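Local coordinates for protein cephalosporin acylase (Bacillus halodurans, PDB 2NLZ) that probably acts as an N-terminal nucleophile acylase of the gamma-glutamyltranspeptidase family that hydrolyses amide bonds in cephalosporin-type substrates, although its function remains unproven, at residues 189-192 / 193-196; 60-63 / 64-67; 199-202 / 203-206. The protein carries 1 engineered substitution. One frame throughout, in Å; residues are numbered along the deposited sequence.

Contact 1. Residues 189-192 / 193-196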
ATOM      1  N   LYS D 189     -39.016  -2.610  18.206  1.00 67.50           N
ATOM      2  CA  LYS D 189     -38.600  -3.328  19.403  1.00 71.51           C
ATOM      3  C   LYS D 189     -37.990  -2.410  20.454  1.00 70.76           C
ATOM      4  O   LYS D 189     -37.325  -2.877  21.373  1.00 75.72           O
ATOM      5  CB  LYS D 189     -37.610  -4.442  19.056  1.00 76.93           C
ATOM      6  CG  LYS D 189     -38.229  -5.826  18.913  1.00 86.49           C
ATOM      7  CD  LYS D 189     -38.268  -6.273  17.465  1.00 87.20           C
ATOM      8  CE  LYS D 189     -38.435  -7.778  17.373  1.00 86.59           C
ATOM      9  NZ  LYS D 189     -37.962  -8.285  16.062  1.00 77.41           N
ATOM     10  N   GLY D 190     -38.208  -1.106  20.320  1.00 71.15           N
ATOM     11  CA  GLY D 190     -37.672  -0.142  21.280  1.00 72.88           C
ATOM     12  C   GLY D 190     -36.184   0.111  21.106  1.00 72.32           C
ATOM     13  O   GLY D 190     -35.521   0.625  22.006  1.00 75.39           O
ATOM     14  N   ARG D 191     -35.668  -0.272  19.941  1.00 68.32           N
ATOM     15  CA  ARG D 191     -34.309   0.035  19.519  1.00 57.53           C
ATOM     16  C   ARG D 191     -34.241  -0.102  17.996  1.00 52.57           C
ATOM     17  O   ARG D 191     -35.212  -0.515  17.358  1.00 47.21           O
ATOM     18  CB  ARG D 191     -33.281  -0.855  20.243  1.00 59.72           C
ATOM     19  CG  ARG D 191     -32.887  -2.163  19.568  1.00 65.66           C
ATOM     20  CD  ARG D 191     -33.807  -3.306  19.899  1.00 75.85           C
ATOM     21  NE  ARG D 191     -33.423  -4.502  19.168  1.00 83.63           N
ATOM     22  CZ  ARG D 191     -33.689  -5.749  19.543  1.00 96.28           C
ATOM     23  NH1 ARG D 191     -33.279  -6.748  18.781  1.00106.37           N
ATOM     24  NH2 ARG D 191     -34.344  -6.007  20.670  1.00104.27           N
ATOM     25  N   ALA D 192     -33.112   0.276  17.410  1.00 50.55           N
ATOM     26  CA  ALA D 192     -32.893   0.062  15.984  1.00 51.04           C
ATOM     27  C   ALA D 192     -32.491  -1.395  15.738  1.00 49.31           C
ATOM     28  O   ALA D 192     -31.762  -1.968  16.548  1.00 55.50           O
ATOM     29  CB  ALA D 192     -31.827   1.009  15.467  1.00 47.16           C
ATOM     30  N   PRO D 193     -32.958  -1.991  14.621  1.00 45.21           N
ATOM     31  CA  PRO D 193     -32.680  -3.384  14.239  1.00 45.64           C
ATOM     32  C   PRO D 193     -31.204  -3.755  14.294  1.00 49.75           C
ATOM     33  O   PRO D 193     -30.362  -2.971  13.871  1.00 48.50           O
ATOM     34  CB  PRO D 193     -33.143  -3.447  12.787  1.00 42.16           C
ATOM     35  CG  PRO D 193     -34.164  -2.395  12.667  1.00 44.20           C
ATOM     36  CD  PRO D 193     -33.810  -1.312  13.628  1.00 44.77           C
ATOM     37  N   ARG D 194     -30.903  -4.939  14.816  1.00 56.50           N
ATOM     38  CA  ARG D 194     -29.522  -5.414  14.905  1.00 64.88           C
ATOM     39  C   ARG D 194     -29.134  -6.070  13.588  1.00 58.78           C
ATOM     40  O   ARG D 194     -29.980  -6.276  12.724  1.00 60.83           O
ATOM     41  CB  ARG D 194     -29.348  -6.423  16.051  1.00 71.04           C
ATOM     42  CG  ARG D 194     -29.880  -5.963  17.394  1.00 83.76           C
ATOM     43  CD  ARG D 194     -29.593  -6.972  18.504  1.00 85.76           C
ATOM     44  NE  ARG D 194     -30.333  -6.649  19.727  1.00103.21           N
ATOM     45  CZ  ARG D 194     -29.981  -5.715  20.611  1.00107.99           C
ATOM     46  NH1 ARG D 194     -28.885  -4.983  20.436  1.00109.10           N
ATOM     47  NH2 ARG D 194     -30.734  -5.504  21.683  1.00109.64           N
ATOM     48  N   VAL D 195     -27.857  -6.394  13.439  1.00 51.37           N
ATOM     49  CA  VAL D 195     -27.389  -7.135  12.282  1.00 51.28           C
ATOM     50  C   VAL D 195     -28.052  -8.510  12.253  1.00 47.00           C
ATOM     51  O   VAL D 195     -28.058  -9.225  13.253  1.00 49.25           O
ATOM     52  CB  VAL D 195     -25.868  -7.335  12.325  1.00 58.18           C
ATOM     53  CG1 VAL D 195     -25.367  -7.847  10.993  1.00 52.80           C
ATOM     54  CG2 VAL D 195     -25.170  -6.040  12.708  1.00 53.46           C
ATOM     55  N   GLY D 196     -28.632  -8.865  11.111  1.00 44.34           N
ATOM     56  CA  GLY D 196     -29.253 -10.172  10.933  1.00 41.97           C
ATOM     57  C   GLY D 196     -30.696 -10.240  11.388  1.00 44.10           C
ATOM     58  O   GLY D 196     -31.393 -11.222  11.114  1.00 47.53           O
TER
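Arg191 and Arg194, three residues apart in the loop between helix 180-186 and strand 198-199, bring their guanidinium groups over one another. From CB the Arg191 chain bends at chi2 (-87°) and then runs straight to NE, which carries the head across the Arg194 side chain at about a right angle. CD comes only to the fringe of the contact, 4.2 Å from Arg194 NH2. NE lies 3.8 Å from Arg194 NE, and CZ is closer, 3.5 Å from the same atom. At the tip the two branches part: Arg191 NH1 meets Arg194 NE at 3.1 Å, while Arg191 NH2 faces Arg194 NH2 at 3.8 Å. Arg194 NE stands over one face of the Arg191 group, near its rim, and Lys189 CG lies over the rim of the opposite face. The two guanidinium planes are inclined by 43°, too far for a flat stack. NH1 and NE are both donors and make no hydrogen bond; the anchor for Arg191 is a salt bridge from NH1 to Glu197. Cutting this side chain back to an alanine is likely to cost Glu197 its salt-bridge mate and leave one side of the Arg194 guanidinium without its neighbour. Away from the charged pair, Ala192 CB lies 3.6 Å from Pro193 CD, and both residues pack on Trp163 of helix 157-173, so the loop has an apolar footing on that helix and a charged group of side chains apart from it. Glu197, which takes the salt bridge from Arg191, the backbone N-H of Arg194 and a weak, long ion pair from Lys189, probably eases the closeness of the two like charges.

Contact 2. Residues 60-63 / 64-67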
ATOM      1  N   VAL D  60     -38.196   0.454   0.898  1.00 23.66           N
ATOM      2  CA  VAL D  60     -38.359  -0.485   1.982  1.00 24.24           C
ATOM      3  C   VAL D  60     -37.009  -0.997   2.464  1.00 25.80           C
ATOM      4  O   VAL D  60     -36.815  -1.196   3.663  1.00 26.54           O
ATOM      5  CB  VAL D  60     -39.215  -1.681   1.545  1.00 29.76           C
ATOM      6  CG1 VAL D  60     -39.270  -2.736   2.653  1.00 18.92           C
ATOM      7  CG2 VAL D  60     -40.626  -1.222   1.117  1.00 19.06           C
ATOM      8  N   LEU D  61     -36.078  -1.181   1.526  1.00 26.25           N
ATOM      9  CA  LEU D  61     -34.815  -1.883   1.787  1.00 24.94           C
ATOM     10  C   LEU D  61     -33.710  -1.020   2.366  1.00 24.98           C
ATOM     11  O   LEU D  61     -32.811  -1.525   3.050  1.00 23.88           O
ATOM     12  CB  LEU D  61     -34.317  -2.577   0.526  1.00 23.76           C
ATOM     13  CG  LEU D  61     -35.205  -3.715   0.031  1.00 22.74           C
ATOM     14  CD1 LEU D  61     -34.915  -4.013  -1.424  1.00 22.24           C
ATOM     15  CD2 LEU D  61     -35.021  -4.941   0.923  1.00 30.26           C
ATOM     16  N   GLU D  62     -33.781   0.277   2.098  1.00 13.01           N
ATOM     17  CA  GLU D  62     -32.822   1.234   2.660  1.00 21.79           C
ATOM     18  C   GLU D  62     -33.519   2.489   3.215  1.00 23.49           C
ATOM     19  O   GLU D  62     -33.379   3.574   2.652  1.00 27.47           O
ATOM     20  CB  GLU D  62     -31.790   1.617   1.600  1.00 20.60           C
ATOM     21  CG  GLU D  62     -30.541   2.262   2.147  1.00 23.81           C
ATOM     22  CD  GLU D  62     -29.505   2.546   1.076  1.00 23.42           C
ATOM     23  OE1 GLU D  62     -28.946   3.660   1.072  1.00 27.16           O
ATOM     24  OE2 GLU D  62     -29.247   1.659   0.238  1.00 14.15           O
ATOM     25  N   PRO D  63     -34.256   2.350   4.338  1.00 24.08           N
ATOM     26  CA  PRO D  63     -35.073   3.449   4.870  1.00 27.82           C
ATOM     27  C   PRO D  63     -34.246   4.579   5.467  1.00 27.04           C
ATOM     28  O   PRO D  63     -34.776   5.636   5.793  1.00 33.09           O
ATOM     29  CB  PRO D  63     -35.908   2.778   5.967  1.00 26.55           C
ATOM     30  CG  PRO D  63     -35.693   1.303   5.784  1.00 28.34           C
ATOM     31  CD  PRO D  63     -34.354   1.154   5.187  1.00 22.34           C
ATOM     32  N   THR D  64     -32.949   4.352   5.588  1.00 30.10           N
ATOM     33  CA  THR D  64     -32.056   5.342   6.136  1.00 28.45           C
ATOM     34  C   THR D  64     -31.709   6.409   5.116  1.00 29.99           C
ATOM     35  O   THR D  64     -31.111   7.405   5.472  1.00 32.30           O
ATOM     36  CB  THR D  64     -30.756   4.700   6.631  1.00 31.96           C
ATOM     37  OG1 THR D  64     -30.147   3.963   5.566  1.00 35.55           O
ATOM     38  CG2 THR D  64     -31.028   3.762   7.796  1.00 31.76           C
ATOM     39  N   SER D  65     -32.088   6.209   3.857  1.00 23.69           N
ATOM     40  CA  SER D  65     -31.682   7.113   2.775  1.00 30.97           C
ATOM     41  C   SER D  65     -32.849   7.544   1.898  1.00 30.04           C
ATOM     42  O   SER D  65     -32.666   8.145   0.837  1.00 27.93           O
ATOM     43  CB  SER D  65     -30.636   6.429   1.894  1.00 29.54           C
ATOM     44  OG  SER D  65     -29.437   6.216   2.607  1.00 32.39           O
ATOM     45  N   ASN D  66     -34.055   7.267   2.358  1.00 29.80           N
ATOM     46  CA  ASN D  66     -35.146   7.130   1.440  1.00 26.68           C
ATOM     47  C   ASN D  66     -36.479   7.083   2.134  1.00 31.64           C
ATOM     48  O   ASN D  66     -36.537   6.955   3.350  1.00 37.74           O
ATOM     49  CB  ASN D  66     -34.951   5.803   0.731  1.00 26.01           C
ATOM     50  CG  ASN D  66     -35.483   5.819  -0.623  1.00 35.41           C
ATOM     51  OD1 ASN D  66     -35.719   4.778  -1.209  1.00 31.95           O
ATOM     52  ND2 ASN D  66     -35.696   7.015  -1.154  1.00 58.97           N
ATOM     53  N   GLY D  67     -37.553   7.156   1.355  1.00 29.75           N
ATOM     54  CA  GLY D  67     -38.902   6.941   1.861  1.00 31.10           C
ATOM     55  C   GLY D  67     -39.939   7.054   0.765  1.00 35.11           C
ATOM     56  O   GLY D  67     -39.645   7.486  -0.350  1.00 35.62           O
TER
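Glu62 and Ser65 are joined through the backbone first: the amide of Ser65 donates to Glu62 O at 3.2 Å with a nearly straight N-H approach (160°). This bond closes a type I beta turn from Glu62 to Ser65, with Pro63 and Thr64 at its corners.

A second group of contacts is polar and runs between side chains. Glu62 has CG anti to its own backbone nitrogen (chi1 -163°) and an extended chain beyond, which carries the carboxylate alongside the turn to Ser65. There Glu62 OE1 lies 3.0 Å from Ser65 OG, although that hydroxyl has another acceptor within reach, so this bond is not settled. The carboxylate is held firmly from outside: OE2 accepts a hydrogen bond from Ser29 and OE1 forms a salt bridge with Arg511. A buried acid met by an arginine and a hydroxyl is likely to stay ionised.

Van der Waals contact makes up the third group. The Thr64 side chain crosses that of Glu62 at about a right angle, with OG1 3.8 Å from Glu62 CG. Farther along the chain Asn66 CB reaches Glu62 O at 3.3 Å. The Pro63 ring packs against Tyr153, Trp163 and Phe381.

Glu62 is the first residue to leave helical geometry after helix 47-61, so the motif is a helix terminated by a proline-containing type I turn. Backbone bonding of Ser65 to Thr358, the residue just before strand 359-365, ties this turn to the start of that strand, in a fold that, by family, is of the Ntn-hydrolase type.

Contact 3. Residues 199-202 / 203-206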
ATOM      1  N   TRP D 199     -36.510  -7.006   9.713  1.00 40.48           N
ATOM      2  CA  TRP D 199     -37.407  -5.884   9.917  1.00 38.16           C
ATOM      3  C   TRP D 199     -38.460  -5.925   8.830  1.00 39.67           C
ATOM      4  O   TRP D 199     -38.163  -6.270   7.685  1.00 42.47           O
ATOM      5  CB  TRP D 199     -36.639  -4.565   9.884  1.00 33.04           C
ATOM      6  CG  TRP D 199     -37.508  -3.362   9.988  1.00 38.68           C
ATOM      7  CD1 TRP D 199     -37.981  -2.795  11.130  1.00 39.31           C
ATOM      8  CD2 TRP D 199     -38.018  -2.570   8.904  1.00 34.59           C
ATOM      9  NE1 TRP D 199     -38.752  -1.698  10.829  1.00 38.12           N
ATOM     10  CE2 TRP D 199     -38.789  -1.535   9.470  1.00 35.02           C
ATOM     11  CE3 TRP D 199     -37.893  -2.631   7.514  1.00 26.07           C
ATOM     12  CZ2 TRP D 199     -39.436  -0.568   8.693  1.00 29.80           C
ATOM     13  CZ3 TRP D 199     -38.534  -1.672   6.744  1.00 31.29           C
ATOM     14  CH2 TRP D 199     -39.296  -0.654   7.336  1.00 31.59           C
ATOM     15  N   ARG D 200     -39.688  -5.585   9.202  1.00 39.17           N
ATOM     16  CA  ARG D 200     -40.793  -5.550   8.268  1.00 44.20           C
ATOM     17  C   ARG D 200     -41.665  -4.353   8.567  1.00 40.85           C
ATOM     18  O   ARG D 200     -41.569  -3.757   9.634  1.00 45.08           O
ATOM     19  CB  ARG D 200     -41.613  -6.838   8.351  1.00 47.89           C
ATOM     20  CG  ARG D 200     -41.971  -7.264   9.774  1.00 66.37           C
ATOM     21  CD  ARG D 200     -42.764  -8.569   9.796  1.00 70.46           C
ATOM     22  NE  ARG D 200     -44.047  -8.449   9.104  1.00 94.06           N
ATOM     23  CZ  ARG D 200     -45.172  -8.012   9.667  1.00 97.66           C
ATOM     24  NH1 ARG D 200     -45.188  -7.643  10.942  1.00 99.40           N
ATOM     25  NH2 ARG D 200     -46.284  -7.942   8.949  1.00 91.08           N
ATOM     26  N   SER D 201     -42.513  -4.001   7.616  1.00 37.86           N
ATOM     27  CA  SER D 201     -43.451  -2.927   7.810  1.00 42.47           C
ATOM     28  C   SER D 201     -44.710  -3.168   6.987  1.00 48.78           C
ATOM     29  O   SER D 201     -44.704  -3.017   5.754  1.00 41.25           O
ATOM     30  CB  SER D 201     -42.808  -1.601   7.444  1.00 39.22           C
ATOM     31  OG  SER D 201     -43.720  -0.548   7.653  1.00 49.57           O
ATOM     32  N   GLN D 202     -45.781  -3.563   7.681  1.00 52.51           N
ATOM     33  CA  GLN D 202     -47.094  -3.734   7.061  1.00 49.88           C
ATOM     34  C   GLN D 202     -47.594  -2.416   6.497  1.00 43.04           C
ATOM     35  O   GLN D 202     -48.287  -2.397   5.482  1.00 37.63           O
ATOM     36  CB  GLN D 202     -48.120  -4.298   8.048  1.00 56.99           C
ATOM     37  CG  GLN D 202     -48.533  -5.743   7.780  1.00 63.18           C
ATOM     38  CD  GLN D 202     -49.237  -5.948   6.432  1.00 57.30           C
ATOM     39  OE1 GLN D 202     -49.772  -5.005   5.834  1.00 39.09           O
ATOM     40  NE2 GLN D 202     -49.248  -7.192   5.957  1.00 51.82           N
ATOM     41  N   GLY D 203     -47.231  -1.325   7.163  1.00 38.55           N
ATOM     42  CA  GLY D 203     -47.559   0.007   6.700  1.00 41.08           C
ATOM     43  C   GLY D 203     -47.049   0.237   5.291  1.00 43.14           C
ATOM     44  O   GLY D 203     -47.825   0.574   4.392  1.00 37.75           O
ATOM     45  N   HIS D 204     -45.747   0.030   5.106  1.00 41.50           N
ATOM     46  CA  HIS D 204     -45.098   0.184   3.805  1.00 36.91           C
ATOM     47  C   HIS D 204     -45.766  -0.644   2.718  1.00 37.06           C
ATOM     48  O   HIS D 204     -45.987  -0.155   1.614  1.00 34.05           O
ATOM     49  CB  HIS D 204     -43.622  -0.190   3.892  1.00 31.49           C
ATOM     50  CG  HIS D 204     -42.746   0.906   4.411  1.00 36.89           C
ATOM     51  ND1 HIS D 204     -42.735   1.287   5.734  1.00 30.14           N
ATOM     52  CD2 HIS D 204     -41.837   1.691   3.787  1.00 35.59           C
ATOM     53  CE1 HIS D 204     -41.856   2.258   5.902  1.00 34.31           C
ATOM     54  NE2 HIS D 204     -41.302   2.526   4.733  1.00 37.57           N
ATOM     55  N   ALA D 205     -46.095  -1.892   3.044  1.00 36.13           N
ATOM     56  CA  ALA D 205     -46.802  -2.776   2.125  1.00 38.04           C
ATOM     57  C   ALA D 205     -48.165  -2.222   1.691  1.00 39.99           C
ATOM     58  O   ALA D 205     -48.453  -2.164   0.490  1.00 35.70           O
ATOM     59  CB  ALA D 205     -46.964  -4.135   2.743  1.00 31.00           C
ATOM     60  N   ASP D 206     -48.979  -1.814   2.673  1.00 39.29           N
ATOM     61  CA  ASP D 206     -50.333  -1.295   2.441  1.00 44.41           C
ATOM     62  C   ASP D 206     -50.337  -0.086   1.518  1.00 42.95           C
ATOM     63  O   ASP D 206     -51.106  -0.021   0.548  1.00 32.36           O
ATOM     64  CB  ASP D 206     -51.008  -0.924   3.769  1.00 49.72           C
ATOM     65  CG  ASP D 206     -51.351  -2.141   4.616  1.00 52.78           C
ATOM     66  OD1 ASP D 206     -51.432  -3.257   4.062  1.00 42.50           O
ATOM     67  OD2 ASP D 206     -51.535  -1.979   5.842  1.00 53.95           O
TER
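Ser201 swings OG opposite its backbone N (chi1 -179°), and His204 holds its ring beside its own backbone nitrogen (chi1 -82°); together these torsions bring the hydroxyl to the edge of the imidazole, near the ring plane. Ser201 OG and His204 ND1 are hydrogen-bonded at 2.8 Å, with either able to be the donor. The bond ties the N-cap residue of helix 202-212 to a ring in the first turn and limits rotation of that ring. One face of the same imidazole receives the edge of Trp199 in a T-shaped pair. The centroids of the six-membered ring of Trp199 and of the His204 ring are 5.8 Å apart, with the planes at 79°; the touching atoms are Trp199 CH2 and His204 CE1, at 4.1 Å. His204 is thus gripped at an edge by a hydroxyl and on a face by an indole.

Backbone bonds start the helix proper: Ala205 N donates to Ser201 O at 3.2 Å, and Asp206 N to Gln202 O at 3.0 Å. Gln202 bends at chi2, and its amide oxygen comes beside the Asp206 carboxylate as two acceptors without a bond; the amide nitrogen is taken by Glu150.

Around this helix start, Ala205 and His204 rest on Ala149 of helix 143-151, while Ser201 and His204 also touch Thr185 of helix 180-186; the carbonyl of Thr185 also accepts the indole N-H of Trp199. Backbone bonds from Trp199 to Tyr153 join strand 198-199 to strand 153-154 beside them.

In the fold
From the N terminus, contact 2 comes first, turning the chain out of helix 47-61 toward strand 71-78. Contact 1 follows much later, in the loop from helix 180-186 to strand 198-199, and contact 3 takes the chain from that strand into helix 202-212. They follow one another along the chain; none encloses or crosses another. In space, Trp199 of contact 3 joins them: its ring lies on Val60 O and Pro63 of contact 2 and on Pro193 of contact 1. Contacts 1 and 2 do not touch, their nearest atoms being about 8 Å apart, but Trp163 of helix 157-173 packs against residues of all three.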